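Local atomic coordinates of uncharacterized HTH-type transcriptional regulator SAR2349 (Staphylococcus aureus, PDB entry 4EM2), a protein that probably binds DNA and regulates transcription as a MarR-family winged helix-turn-helix protein, and can hold salicylate among its helices. Residues T80-S85 / I90-A95; L68-I73 / D106-E111; Q36-S41 / N165-I170. One frame throughout, in Å; residues are numbered along the deposited sequence.

Contact 1. Residues T80-S85 / I90-A95; sequences TLIEIS and IEKPTA. With SAL (2-hydroxybenzoic acid), chain E.
L81 reaches over the methyl of A95, its CD1 lying 3.3 Å from A95 CB, tighter than usual van der Waals contact. With CG anti to the backbone N (chi1 166°), the isobutyl group extends from helix 81-88 toward helix 92-104. The same A95 CB lies 3.3 Å from S85 OG, a hydroxyl that also makes a weak bond to L81 O within its own helix. K92, bent at both chi3 and chi4, brings its NZ to 3.4 Å from I82 CD1 and passes obliquely by L81. The backbone closes the turn: I90 N donates to S85 O at 3.2 Å, in the carbonyl plane and on a lone pair, with an N-H...O angle of 152°. On the ligand side, I90 CG2 approaches C1 of the chain E salicylate at 3.8 Å. R88 also hydrogen-bonds this salicylate. Helices 81-88 and 92-104 together form the helix-turn-helix; helix 92-104 corresponds to the recognition helix of MarR-type proteins and probably meets DNA. The backbone bond thus ties helix 81-88 to the loop leading into helix 92-104, and the packing is mostly apolar, with the S85 hydroxyl and K92 amino group lying against carbon.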
loop_
_atom_site.group_PDB
_atom_site.type_symbol
_atom_site.label_atom_id
_atom_site.label_comp_id
_atom_site.label_asym_id
_atom_site.label_seq_id
_atom_site.Cartn_x
_atom_site.Cartn_y
_atom_site.Cartn_z
ATOM N N THR A 80 1.171 10.613 -11.932
ATOM C CA THR A 80 1.210 11.990 -11.400
ATOM C C THR A 80 0.563 12.095 -10.008
ATOM O O THR A 80 -0.195 11.233 -9.637
ATOM C CB THR A 80 0.388 12.931 -12.324
ATOM O OG1 THR A 80 -0.993 12.535 -12.242
ATOM C CG2 THR A 80 0.864 12.791 -13.820
ATOM N N LEU A 81 0.883 13.161 -9.279
ATOM C CA LEU A 81 0.296 13.380 -7.966
ATOM C C LEU A 81 -1.209 13.269 -8.123
ATOM O O LEU A 81 -1.858 12.648 -7.298
ATOM C CB LEU A 81 0.689 14.750 -7.401
ATOM C CG LEU A 81 -0.082 15.313 -6.189
ATOM C CD1 LEU A 81 -0.020 14.335 -5.045
ATOM C CD2 LEU A 81 0.535 16.649 -5.738
ATOM N N ILE A 82 -1.762 13.839 -9.198
ATOM C CA ILE A 82 -3.214 13.753 -9.469
ATOM C C ILE A 82 -3.745 12.314 -9.485
ATOM O O ILE A 82 -4.700 11.972 -8.763
ATOM C CB ILE A 82 -3.585 14.343 -10.856
ATOM C CG1 ILE A 82 -3.182 15.820 -10.935
ATOM C CG2 ILE A 82 -5.053 14.118 -11.153
ATOM C CD1 ILE A 82 -3.440 16.601 -9.716
ATOM N N GLU A 83 -3.146 11.470 -10.328
ATOM C CA GLU A 83 -3.593 10.089 -10.428
ATOM C C GLU A 83 -3.390 9.372 -9.129
ATOM O O GLU A 83 -4.237 8.594 -8.733
ATOM C CB GLU A 83 -2.831 9.309 -11.485
ATOM C CG GLU A 83 -2.985 9.837 -12.916
ATOM C CD GLU A 83 -2.193 9.002 -13.916
ATOM O OE1 GLU A 83 -1.591 7.962 -13.541
ATOM O OE2 GLU A 83 -2.183 9.380 -15.096
ATOM N N ILE A 84 -2.256 9.617 -8.479
ATOM C CA ILE A 84 -1.960 8.916 -7.217
ATOM C C ILE A 84 -3.066 9.196 -6.172
ATOM O O ILE A 84 -3.675 8.279 -5.640
ATOM C CB ILE A 84 -0.580 9.342 -6.633
ATOM C CG1 ILE A 84 0.565 8.908 -7.556
ATOM C CG2 ILE A 84 -0.376 8.670 -5.263
ATOM C CD1 ILE A 84 1.879 9.469 -7.140
ATOM N N SER A 85 -3.303 10.470 -5.900
ATOM C CA SER A 85 -4.325 10.909 -4.941
ATOM C C SER A 85 -5.666 10.262 -5.202
ATOM O O SER A 85 -6.366 9.862 -4.265
ATOM C CB SER A 85 -4.506 12.414 -5.022
ATOM O OG SER A 85 -3.361 13.028 -4.479
ATOM N N ILE A 90 -6.640 9.708 -1.058
ATOM C CA ILE A 90 -6.126 10.521 0.054
ATOM C C ILE A 90 -6.244 11.942 -0.443
ATOM O O ILE A 90 -6.565 12.142 -1.626
ATOM C CB ILE A 90 -4.650 10.218 0.392
ATOM C CG1 ILE A 90 -3.807 10.251 -0.884
ATOM C CG2 ILE A 90 -4.551 8.826 1.064
ATOM C CD1 ILE A 90 -2.331 10.128 -0.627
ATOM N N GLU A 91 -6.009 12.919 0.434
ATOM C CA GLU A 91 -6.102 14.323 0.026
ATOM C C GLU A 91 -4.755 14.836 -0.430
ATOM O O GLU A 91 -3.722 14.512 0.162
ATOM C CB GLU A 91 -6.648 15.205 1.166
ATOM C CG GLU A 91 -8.196 15.338 1.205
ATOM C CD GLU A 91 -8.743 16.183 0.045
ATOM O OE1 GLU A 91 -8.298 17.361 -0.097
ATOM O OE2 GLU A 91 -9.614 15.673 -0.716
ATOM N N LYS A 92 -4.799 15.640 -1.496
ATOM C CA LYS A 92 -3.619 16.249 -2.125
ATOM C C LYS A 92 -2.495 16.623 -1.160
ATOM O O LYS A 92 -1.340 16.315 -1.428
ATOM C CB LYS A 92 -4.047 17.472 -2.946
ATOM C CG LYS A 92 -5.186 17.167 -3.929
ATOM C CD LYS A 92 -5.364 18.227 -5.039
ATOM C CE LYS A 92 -4.149 18.249 -5.971
ATOM N NZ LYS A 92 -3.836 16.852 -6.368
ATOM N N PRO A 93 -2.823 17.291 -0.032
ATOM C CA PRO A 93 -1.850 17.707 0.985
ATOM C C PRO A 93 -1.106 16.506 1.564
ATOM O O PRO A 93 0.107 16.563 1.837
ATOM C CB PRO A 93 -2.722 18.395 2.035
ATOM C CG PRO A 93 -3.810 19.018 1.208
ATOM C CD PRO A 93 -4.153 17.860 0.273
ATOM N N THR A 94 -1.852 15.426 1.778
ATOM C CA THR A 94 -1.278 14.204 2.309
ATOM C C THR A 94 -0.388 13.571 1.246
ATOM O O THR A 94 0.715 13.185 1.510
ATOM C CB THR A 94 -2.341 13.220 2.636
ATOM O OG1 THR A 94 -3.384 13.897 3.333
ATOM C CG2 THR A 94 -1.763 12.096 3.527
ATOM N N ALA A 95 -0.894 13.465 0.039
ATOM C CA ALA A 95 -0.105 12.903 -1.039
ATOM C C ALA A 95 1.161 13.761 -1.324
ATOM O O ALA A 95 2.280 13.234 -1.479
ATOM C CB ALA A 95 -0.991 12.780 -2.268
HETATM C "C1'" SAL E . -2.309 5.516 1.302
HETATM O "O1'" SAL E . -3.063 4.606 1.666
HETATM O "O2'" SAL E . -1.977 5.600 -0.005
HETATM C C1 SAL E . -1.794 6.544 2.273
HETATM C C2 SAL E . -2.444 6.741 3.547
HETATM C C3 SAL E . -1.925 7.740 4.435
HETATM C C4 SAL E . -0.786 8.525 4.070
HETATM C C5 SAL E . -0.144 8.326 2.809
HETATM C C6 SAL E . -0.638 7.348 1.923
HETATM O O2 SAL E . -3.572 5.975 3.917
#

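Contact 2. Residues L68-I73 / D106-E111; sequences LILRDI and DLITVE. With SAL (2-hydroxybenzoic acid), chain B; SAL (2-hydroxybenzoic acid), chain E.
In the winged helix-turn-helix domain, L70 and I73 of helix 64-76 pack against L107 and I108, where the chain leaves helix 92-104, the probable recognition helix, and enters the first wing strand. No hydrogen bond crosses the contact; side chains meet carbon to carbon, and L70 CD1 also lies by L107 O. L70 and I108 run antiparallel alongside one another, with L70 CD1 3.8 Å from I108 CG2; that CD1 is 4.2 Å from L107 CB. I73 meets I108 at about a right angle, its CD1 3.9 Å from I108 CG2. One methyl of I108 therefore serves both helix residues, while L70 gets there because its CG is anti to the backbone N (chi1 -176°). On other sides of helix 64-76, R71 offers NH2 to O2 of the chain B salicylate at 3.0 Å, with an N-H...O angle of 152° and the acceptor at the guanidinium edge; Y46 OH bonds this ligand too. L68 lies between two salicylates: CD2 is 3.7 Å from C2 of the chain B molecule, and CD1 comes very close, without a bond, to O1' of the chain E molecule. D106 is the C-prime residue of the Schellman motif ending helix 92-104. L124 of strand 122-124 touches L70, I73 and I108, L99 touches I73 and I108, and helix 64-76, helix 92-104 and the wing strands thus share one buried apolar layer.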
loop_
_atom_site.group_PDB
_atom_site.type_symbol
_atom_site.label_atom_id
_atom_site.label_comp_id
_atom_site.label_asym_id
_atom_site.label_seq_id
_atom_site.Cartn_x
_atom_site.Cartn_y
_atom_site.Cartn_z
ATOM N N LEU A 68 2.981 2.869 0.578
ATOM C CA LEU A 68 1.802 2.735 -0.265
ATOM C C LEU A 68 1.891 3.563 -1.523
ATOM O O LEU A 68 1.508 3.100 -2.651
ATOM C CB LEU A 68 0.530 3.102 0.565
ATOM C CG LEU A 68 0.260 2.074 1.686
ATOM C CD1 LEU A 68 -1.005 2.576 2.543
ATOM C CD2 LEU A 68 -0.096 0.708 1.072
ATOM N N ILE A 69 2.377 4.798 -1.375
ATOM C CA ILE A 69 2.494 5.685 -2.550
ATOM C C ILE A 69 3.611 5.109 -3.448
ATOM O O ILE A 69 3.459 5.069 -4.674
ATOM C CB ILE A 69 2.877 7.105 -2.127
ATOM C CG1 ILE A 69 1.736 7.738 -1.274
ATOM C CG2 ILE A 69 3.192 7.969 -3.355
ATOM C CD1 ILE A 69 0.434 7.692 -1.870
ATOM N N LEU A 70 4.702 4.649 -2.831
ATOM C CA LEU A 70 5.816 4.090 -3.618
ATOM C C LEU A 70 5.316 2.932 -4.477
ATOM O O LEU A 70 5.582 2.872 -5.688
ATOM C CB LEU A 70 6.948 3.586 -2.710
ATOM C CG LEU A 70 8.211 3.055 -3.471
ATOM C CD1 LEU A 70 8.898 4.274 -4.137
ATOM C CD2 LEU A 70 9.224 2.354 -2.561
ATOM N N ARG A 71 4.550 2.043 -3.850
ATOM C CA ARG A 71 4.035 0.874 -4.509
ATOM C C ARG A 71 3.109 1.313 -5.619
ATOM O O ARG A 71 3.134 0.762 -6.733
ATOM C CB ARG A 71 3.271 -0.016 -3.491
ATOM C CG ARG A 71 2.728 -1.379 -4.075
ATOM C CD ARG A 71 2.017 -2.230 -2.958
ATOM N NE ARG A 71 0.825 -1.530 -2.441
ATOM C CZ ARG A 71 -0.115 -2.099 -1.655
ATOM N NH1 ARG A 71 0.014 -3.378 -1.283
ATOM N NH2 ARG A 71 -1.220 -1.406 -1.287
ATOM N N ASP A 72 2.262 2.295 -5.313
ATOM C CA ASP A 72 1.308 2.766 -6.300
ATOM C C ASP A 72 2.042 3.273 -7.537
ATOM O O ASP A 72 1.641 2.981 -8.662
ATOM C CB ASP A 72 0.424 3.886 -5.732
ATOM C CG ASP A 72 -0.487 4.498 -6.797
ATOM O OD1 ASP A 72 0.001 5.425 -7.508
ATOM O OD2 ASP A 72 -1.651 4.049 -6.930
ATOM N N ILE A 73 3.091 4.050 -7.324
ATOM C CA ILE A 73 3.842 4.594 -8.455
ATOM C C ILE A 73 4.487 3.398 -9.231
ATOM O O ILE A 73 4.462 3.354 -10.463
ATOM C CB ILE A 73 4.951 5.542 -7.941
ATOM C CG1 ILE A 73 4.299 6.797 -7.337
ATOM C CG2 ILE A 73 5.840 5.983 -9.052
ATOM C CD1 ILE A 73 5.240 7.778 -6.748
ATOM N N ASP A 106 15.300 10.125 -2.320
ATOM C CA ASP A 106 15.893 9.518 -3.532
ATOM C C ASP A 106 15.200 8.197 -3.981
ATOM O O ASP A 106 15.824 7.298 -4.575
ATOM C CB ASP A 106 17.369 9.258 -3.224
ATOM C CG ASP A 106 18.213 8.943 -4.475
ATOM O OD1 ASP A 106 17.814 9.334 -5.600
ATOM O OD2 ASP A 106 19.302 8.320 -4.305
ATOM N N LEU A 107 13.909 8.074 -3.697
ATOM C CA LEU A 107 13.169 6.857 -4.065
ATOM C C LEU A 107 12.345 7.059 -5.333
ATOM O O LEU A 107 11.952 6.091 -5.986
ATOM C CB LEU A 107 12.236 6.438 -2.907
ATOM C CG LEU A 107 13.035 6.027 -1.664
ATOM C CD1 LEU A 107 12.071 5.783 -0.485
ATOM C CD2 LEU A 107 13.837 4.778 -1.973
ATOM N N ILE A 108 12.075 8.326 -5.656
ATOM C CA ILE A 108 11.311 8.636 -6.847
ATOM C C ILE A 108 11.854 9.893 -7.481
ATOM O O ILE A 108 12.380 10.774 -6.799
ATOM C CB ILE A 108 9.767 8.863 -6.614
ATOM C CG1 ILE A 108 9.549 10.124 -5.813
ATOM C CG2 ILE A 108 9.087 7.625 -5.983
ATOM C CD1 ILE A 108 8.009 10.541 -5.730
ATOM N N THR A 109 11.715 9.956 -8.801
ATOM C CA THR A 109 12.195 11.110 -9.543
ATOM C C THR A 109 11.007 11.804 -10.218
ATOM O O THR A 109 10.077 11.160 -10.662
ATOM C CB THR A 109 13.216 10.692 -10.613
ATOM O OG1 THR A 109 12.774 9.479 -11.245
ATOM C CG2 THR A 109 14.571 10.446 -9.986
ATOM N N VAL A 110 11.107 13.118 -10.312
ATOM C CA VAL A 110 10.086 13.961 -10.876
ATOM C C VAL A 110 10.487 14.494 -12.258
ATOM O O VAL A 110 11.546 15.080 -12.415
ATOM C CB VAL A 110 9.866 15.201 -9.967
ATOM C CG1 VAL A 110 8.753 16.063 -10.516
ATOM C CG2 VAL A 110 9.585 14.775 -8.543
ATOM N N GLU A 111 9.640 14.306 -13.251
ATOM C CA GLU A 111 9.915 14.856 -14.564
ATOM C C GLU A 111 10.202 16.352 -14.372
ATOM O O GLU A 111 9.428 17.053 -13.713
ATOM C CB GLU A 111 8.682 14.733 -15.445
ATOM C CG GLU A 111 8.705 15.693 -16.602
ATOM C CD GLU A 111 7.332 15.952 -17.197
ATOM O OE1 GLU A 111 7.286 16.648 -18.231
ATOM O OE2 GLU A 111 6.308 15.474 -16.634
HETATM C "C1'" SAL B . -3.946 -0.613 2.566
HETATM O "O1'" SAL B . -4.350 -0.781 1.409
HETATM O "O2'" SAL B . -4.629 0.173 3.442
HETATM C C1 SAL B . -2.676 -1.193 2.989
HETATM C C2 SAL B . -2.014 -2.184 2.210
HETATM C C3 SAL B . -0.782 -2.714 2.620
HETATM C C4 SAL B . -0.206 -2.254 3.814
HETATM C C5 SAL B . -0.865 -1.278 4.594
HETATM C C6 SAL B . -2.092 -0.751 4.187
HETATM O O2 SAL B . -2.546 -2.604 1.101
HETATM C "C1'" SAL E . -2.309 5.516 1.302
HETATM O "O1'" SAL E . -3.063 4.606 1.666
HETATM O "O2'" SAL E . -1.977 5.600 -0.005
HETATM C C1 SAL E . -1.794 6.544 2.273
HETATM C C2 SAL E . -2.444 6.741 3.547
HETATM C C3 SAL E . -1.925 7.740 4.435
HETATM C C4 SAL E . -0.786 8.525 4.070
HETATM C C5 SAL E . -0.144 8.326 2.809
HETATM C C6 SAL E . -0.638 7.348 1.923
HETATM O O2 SAL E . -3.572 5.975 3.917
#

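Contact 3. Residues Q36-S41 / N165-I170; sequences QEFFNS and NQIHEI
Two helical segments face each other at long range, 36-41 on helix 34-43 and 165-170 on helix 154-174; their nearest CA atoms, those of F39 and I167, are 9.8 Å apart, and no hydrogen bond links them. Side chains alone bridge the gap. I167 points toward the other helix and presents both of its branches to two successive phenylalanines. Its CD1 meets the edge of the F38 ring, in the ring plane, at 3.8 Å from CE2, the two side chains coming from opposite directions. F38 is carried there by a chi1 of 169°, which sets CG trans to the backbone nitrogen. The other branch, I167 CG2, lies 4.2 Å from F39 CE2, so the isoleucine touches both rings. F42 of the same helix as the phenylalanines meets F38 edge-to-face and F39 at an angle of about 50° between ring planes, forming an aromatic cluster on helix 34-43. All three touching residues are partly exposed and also touch a crystal neighbour. In MarR proteins helices from the two ends of the chain form the dimerisation region, to which this pair probably belongs; the assembly here holds a single chain.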
loop_
_atom_site.group_PDB
_atom_site.type_symbol
_atom_site.label_atom_id
_atom_site.label_comp_id
_atom_site.label_asym_id
_atom_site.label_seq_id
_atom_site.Cartn_x
_atom_site.Cartn_y
_atom_site.Cartn_z
ATOM N N GLN A 36 -22.291 -8.571 11.898
ATOM C CA GLN A 36 -21.366 -7.842 12.746
ATOM C C GLN A 36 -20.069 -8.637 12.987
ATOM O O GLN A 36 -18.969 -8.122 12.833
ATOM C CB GLN A 36 -22.016 -7.528 14.094
ATOM C CG GLN A 36 -21.133 -6.747 15.005
ATOM C CD GLN A 36 -21.749 -5.417 15.457
ATOM O OE1 GLN A 36 -21.380 -4.336 14.961
ATOM N NE2 GLN A 36 -22.691 -5.493 16.405
ATOM N N GLU A 37 -20.213 -9.909 13.351
ATOM C CA GLU A 37 -19.061 -10.757 13.618
ATOM C C GLU A 37 -18.258 -10.918 12.313
ATOM O O GLU A 37 -17.022 -10.961 12.316
ATOM C CB GLU A 37 -19.519 -12.106 14.173
ATOM C CG GLU A 37 -18.365 -13.086 14.362
ATOM C CD GLU A 37 -18.821 -14.426 14.921
ATOM O OE1 GLU A 37 -19.907 -14.898 14.506
ATOM O OE2 GLU A 37 -18.087 -15.009 15.763
ATOM N N PHE A 38 -18.992 -10.980 11.211
ATOM C CA PHE A 38 -18.456 -11.089 9.870
ATOM C C PHE A 38 -17.549 -9.858 9.567
ATOM O O PHE A 38 -16.356 -10.012 9.247
ATOM C CB PHE A 38 -19.608 -11.154 8.862
ATOM C CG PHE A 38 -19.174 -11.013 7.416
ATOM C CD1 PHE A 38 -18.312 -11.951 6.825
ATOM C CD2 PHE A 38 -19.636 -9.950 6.641
ATOM C CE1 PHE A 38 -17.920 -11.834 5.513
ATOM C CE2 PHE A 38 -19.258 -9.823 5.328
ATOM C CZ PHE A 38 -18.372 -10.792 4.739
ATOM N N PHE A 39 -18.095 -8.650 9.672
ATOM C CA PHE A 39 -17.279 -7.450 9.403
ATOM C C PHE A 39 -16.130 -7.381 10.395
ATOM O O PHE A 39 -15.007 -7.062 10.023
ATOM C CB PHE A 39 -18.089 -6.155 9.502
ATOM C CG PHE A 39 -18.711 -5.731 8.191
ATOM C CD1 PHE A 39 -19.977 -6.197 7.828
ATOM C CD2 PHE A 39 -18.010 -4.939 7.310
ATOM C CE1 PHE A 39 -20.541 -5.863 6.568
ATOM C CE2 PHE A 39 -18.529 -4.603 6.078
ATOM C CZ PHE A 39 -19.842 -5.081 5.699
ATOM N N ASN A 40 -16.397 -7.717 11.641
ATOM C CA ASN A 40 -15.330 -7.634 12.634
ATOM C C ASN A 40 -14.181 -8.558 12.317
ATOM O O ASN A 40 -13.029 -8.228 12.585
ATOM C CB ASN A 40 -15.827 -7.994 14.039
ATOM C CG ASN A 40 -16.753 -6.948 14.626
ATOM O OD1 ASN A 40 -16.985 -5.876 14.048
ATOM N ND2 ASN A 40 -17.300 -7.261 15.798
ATOM N N SER A 41 -14.508 -9.730 11.765
ATOM C CA SER A 41 -13.483 -10.725 11.475
ATOM C C SER A 41 -12.423 -10.199 10.524
ATOM O O SER A 41 -11.237 -10.568 10.664
ATOM C CB SER A 41 -14.072 -12.037 10.916
ATOM O OG SER A 41 -14.534 -11.868 9.584
ATOM N N ASN A 165 -14.241 -9.266 -2.457
ATOM C CA ASN A 165 -14.420 -8.394 -3.616
ATOM C C ASN A 165 -15.878 -7.946 -3.766
ATOM O O ASN A 165 -16.143 -6.838 -4.211
ATOM C CB ASN A 165 -13.951 -9.087 -4.902
ATOM C CG ASN A 165 -12.468 -9.331 -4.899
ATOM O OD1 ASN A 165 -11.731 -8.656 -4.170
ATOM N ND2 ASN A 165 -12.006 -10.284 -5.714
ATOM N N GLN A 166 -16.824 -8.802 -3.374
ATOM C CA GLN A 166 -18.220 -8.396 -3.451
ATOM C C GLN A 166 -18.396 -7.203 -2.504
ATOM O O GLN A 166 -18.925 -6.164 -2.916
ATOM C CB GLN A 166 -19.131 -9.540 -3.052
ATOM C CG GLN A 166 -19.177 -10.634 -4.131
ATOM C CD GLN A 166 -20.324 -11.571 -3.908
ATOM O OE1 GLN A 166 -21.483 -11.223 -4.166
ATOM N NE2 GLN A 166 -20.027 -12.749 -3.384
ATOM N N ILE A 167 -17.892 -7.327 -1.268
ATOM C CA ILE A 167 -18.013 -6.227 -0.281
ATOM C C ILE A 167 -17.335 -4.980 -0.821
ATOM O O ILE A 167 -17.904 -3.878 -0.831
ATOM C CB ILE A 167 -17.385 -6.599 1.075
ATOM C CG1 ILE A 167 -18.076 -7.843 1.642
ATOM C CG2 ILE A 167 -17.502 -5.423 2.079
ATOM C CD1 ILE A 167 -19.489 -7.654 2.177
ATOM N N HIS A 168 -16.130 -5.171 -1.333
ATOM C CA HIS A 168 -15.351 -4.082 -1.863
ATOM C C HIS A 168 -16.065 -3.362 -3.009
ATOM O O HIS A 168 -15.976 -2.134 -3.111
ATOM C CB HIS A 168 -13.996 -4.664 -2.293
ATOM C CG HIS A 168 -12.840 -3.734 -2.140
ATOM N ND1 HIS A 168 -11.606 -4.168 -1.706
ATOM C CD2 HIS A 168 -12.674 -2.440 -2.510
ATOM C CE1 HIS A 168 -10.728 -3.188 -1.830
ATOM N NE2 HIS A 168 -11.346 -2.129 -2.320
ATOM N N GLU A 169 -16.775 -4.092 -3.871
ATOM C CA GLU A 169 -17.501 -3.445 -4.994
ATOM C C GLU A 169 -18.463 -2.396 -4.445
ATOM O O GLU A 169 -18.457 -1.252 -4.856
ATOM C CB GLU A 169 -18.363 -4.435 -5.783
ATOM C CG GLU A 169 -17.746 -5.792 -6.090
ATOM C CD GLU A 169 -18.660 -6.671 -6.972
ATOM O OE1 GLU A 169 -19.167 -6.151 -8.016
ATOM O OE2 GLU A 169 -18.856 -7.874 -6.617
ATOM N N ILE A 170 -19.300 -2.827 -3.518
ATOM C CA ILE A 170 -20.275 -1.958 -2.879
ATOM C C ILE A 170 -19.665 -0.734 -2.185
ATOM O O ILE A 170 -20.140 0.381 -2.370
ATOM C CB ILE A 170 -21.094 -2.746 -1.834
ATOM C CG1 ILE A 170 -21.732 -3.979 -2.496
ATOM C CG2 ILE A 170 -22.164 -1.860 -1.232
ATOM C CD1 ILE A 170 -22.586 -3.631 -3.709
#

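From the N terminus, helix 34-43 enters contact 3 first, and the chain returns to it only at 165-170, closing the outermost loop. Inside that loop contact 2 joins 68-73 to 106-111, and inside contact 2 lies contact 1, the shortest closure, between 80-85 and 90-95. The three are nested and none cross. Contacts 1 and 2 touch directly: I84 of the first packs on I69, D72 and I73 of helix 64-76, which in turn packs on the wing strand through contact 2, and both border the chain E salicylate. Contact 3 stands apart on the opposite side of the chain's centre from contact 2, with nearest atoms about 10 Å away, and ties helix 34-43 to the C-terminal helix 154-174.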